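Local atomic coordinates of carbohydrate-binding module family 14 protein (Pseudocercospora fuligena, PDB entry 4Z4A), a protein that probably binds chitin through its family 14 carbohydrate-binding module, as an Avr4-type avirulence effector of a plant-pathogenic fungus. Residues G54-S59 with G68-M73. Sequence-based numbering, arbitrary orientation.
Sequences GYIQCS and GIIHEM
Tyr55 and Met73 meet at one end of an antiparallel hairpin in which every second residue pair is tied by two backbone hydrogen bonds. Tyr55 N donates a hydrogen bond to Met73 O at 2.8 Å and Tyr55 O accepts from Met73 N; Gln57 with His71 and Ser59 with Ile69 repeat the pattern. This Tyr55 end is the tight one. With chi1 at 59°, CG of Tyr55 sits between the backbone N and the carbonyl carbon, and the ring swings across to Met73, whose CB lies over one face, 3.5 Å from the Tyr55 ring centroid and offset toward CZ, a CH-pi contact. Met73 bends at chi2 and chi3, curling its CE methyl back to 4.1 Å from Tyr55 OH, and the ring is stacked with that of Trp81. Further along the same face the contact turns polar: His71 presents its edge to Gln57 O, and its CD2 lies 3.4 Å from Ser59 OG. That hydroxyl is hydrogen-bonded to Leu39 O of the second subunit, whose Pro41 packs on Gln57, Ser59, His71 and Met73.

On the other face, CD1 of Ile70 rests against both Ile56 CG2 and Cys58 SG, 3.8 Å from each, where the sulfur belongs to the Cys28-Cys58 disulfide. Here the loose side begins at Glu72, exposed, with its CB 4.6 Å from Tyr55 O; its carboxylate pairs with Lys50. Backbone bonds thus fix the register of this hairpin in the chitin-binding Peritrophin-A domain, while a CH-pi contact lies on one face and an apolar cluster that includes the disulfide on the other.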
loop_
_atom_site.group_PDB
_atom_site.type_symbol
_atom_site.label_atom_id
_atom_site.label_comp_id
_atom_site.label_asym_id
_atom_site.label_seq_id
_atom_site.Cartn_x
_atom_site.Cartn_y
_atom_site.Cartn_z
ATOM N N GLY B 54 -10.438 -6.148 5.637
ATOM C CA GLY B 54 -9.230 -5.383 5.881
ATOM C C GLY B 54 -7.987 -6.251 5.901
ATOM O O GLY B 54 -8.017 -7.446 5.523
ATOM N N TYR B 55 -6.882 -5.665 6.336
ATOM C CA TYR B 55 -5.571 -6.327 6.324
ATOM C C TYR B 55 -4.661 -5.640 7.315
ATOM O O TYR B 55 -5.069 -4.699 8.019
ATOM C CB TYR B 55 -4.953 -6.305 4.898
ATOM C CG TYR B 55 -4.763 -4.896 4.368
ATOM C CD1 TYR B 55 -5.846 -4.164 3.847
ATOM C CD2 TYR B 55 -3.495 -4.306 4.347
ATOM C CE1 TYR B 55 -5.671 -2.884 3.375
ATOM C CE2 TYR B 55 -3.312 -3.023 3.874
ATOM C CZ TYR B 55 -4.390 -2.321 3.360
ATOM O OH TYR B 55 -4.215 -1.032 2.868
ATOM N N ILE B 56 -3.452 -6.173 7.442
ATOM C CA ILE B 56 -2.448 -5.631 8.307
ATOM C C ILE B 56 -1.251 -5.202 7.442
ATOM O O ILE B 56 -0.774 -5.978 6.588
ATOM C CB ILE B 56 -1.982 -6.657 9.323
ATOM C CG1 ILE B 56 -3.124 -6.966 10.318
ATOM C CG2 ILE B 56 -0.721 -6.156 10.055
ATOM C CD1 ILE B 56 -2.784 -8.093 11.268
ATOM N N GLN B 57 -0.820 -3.956 7.639
ATOM C CA GLN B 57 0.456 -3.500 7.075
ATOM C C GLN B 57 1.404 -3.253 8.215
ATOM O O GLN B 57 1.037 -2.562 9.205
ATOM C CB GLN B 57 0.286 -2.236 6.271
ATOM C CG GLN B 57 1.578 -1.718 5.641
ATOM C CD GLN B 57 1.292 -0.731 4.527
ATOM O OE1 GLN B 57 0.141 -0.453 4.221
ATOM N NE2 GLN B 57 2.330 -0.217 3.914
ATOM N N CYS B 58 2.616 -3.801 8.095
ATOM C CA CYS B 58 3.712 -3.506 9.008
ATOM C C CYS B 58 4.603 -2.430 8.422
ATOM O O CYS B 58 5.016 -2.500 7.279
ATOM C CB CYS B 58 4.518 -4.756 9.331
ATOM S SG CYS B 58 3.611 -5.783 10.491
ATOM N N SER B 59 4.830 -1.371 9.191
ATOM C CA SER B 59 5.725 -0.309 8.775
ATOM C C SER B 59 7.018 -0.424 9.560
ATOM O O SER B 59 6.992 -0.620 10.762
ATOM C CB SER B 59 5.105 1.070 9.026
ATOM O OG SER B 59 4.048 1.354 8.116
ATOM N N GLY B 68 8.967 -3.558 13.466
ATOM C CA GLY B 68 7.842 -3.064 12.714
ATOM C C GLY B 68 6.745 -2.579 13.616
ATOM O O GLY B 68 6.625 -3.034 14.769
ATOM N N ILE B 69 5.965 -1.654 13.079
ATOM C CA ILE B 69 4.762 -1.139 13.703
ATOM C C ILE B 69 3.521 -1.642 12.969
ATOM O O ILE B 69 3.440 -1.538 11.731
ATOM C CB ILE B 69 4.781 0.397 13.687
ATOM C CG1 ILE B 69 5.984 0.922 14.481
ATOM C CG2 ILE B 69 3.466 0.939 14.235
ATOM C CD1 ILE B 69 6.275 2.381 14.208
ATOM N N ILE B 70 2.563 -2.192 13.732
ATOM C CA ILE B 70 1.320 -2.753 13.181
ATOM C C ILE B 70 0.361 -1.635 12.814
ATOM O O ILE B 70 0.113 -0.738 13.634
ATOM C CB ILE B 70 0.575 -3.671 14.209
ATOM C CG1 ILE B 70 1.328 -4.981 14.425
ATOM C CG2 ILE B 70 -0.872 -3.983 13.797
ATOM C CD1 ILE B 70 1.061 -6.033 13.358
ATOM N N HIS B 71 -0.195 -1.710 11.599
ATOM C CA HIS B 71 -1.343 -0.903 11.167
ATOM C C HIS B 71 -2.464 -1.812 10.698
ATOM O O HIS B 71 -2.285 -2.590 9.759
ATOM C CB HIS B 71 -0.937 0.021 10.027
ATOM C CG HIS B 71 0.132 0.986 10.395
ATOM N ND1 HIS B 71 -0.140 2.172 11.047
ATOM C CD2 HIS B 71 1.474 0.943 10.234
ATOM C CE1 HIS B 71 0.988 2.820 11.265
ATOM N NE2 HIS B 71 1.983 2.100 10.782
ATOM N N GLU B 72 -3.597 -1.783 11.387
ATOM C CA GLU B 72 -4.795 -2.505 10.959
ATOM C C GLU B 72 -5.534 -1.640 9.953
ATOM O O GLU B 72 -6.051 -0.580 10.266
ATOM C CB GLU B 72 -5.659 -2.865 12.179
ATOM C CG GLU B 72 -4.910 -3.788 13.125
ATOM C CD GLU B 72 -5.752 -4.210 14.320
ATOM O OE1 GLU B 72 -5.367 -3.872 15.452
ATOM O OE2 GLU B 72 -6.798 -4.871 14.130
ATOM N N MET B 73 -5.532 -2.063 8.698
ATOM C CA MET B 73 -6.047 -1.241 7.617
ATOM C C MET B 73 -7.388 -1.786 7.090
ATOM O O MET B 73 -7.520 -3.008 6.866
ATOM C CB MET B 73 -5.035 -1.230 6.456
ATOM C CG MET B 73 -3.613 -0.806 6.813
ATOM S SD MET B 73 -3.485 0.921 7.351
ATOM C CE MET B 73 -3.888 1.762 5.810
#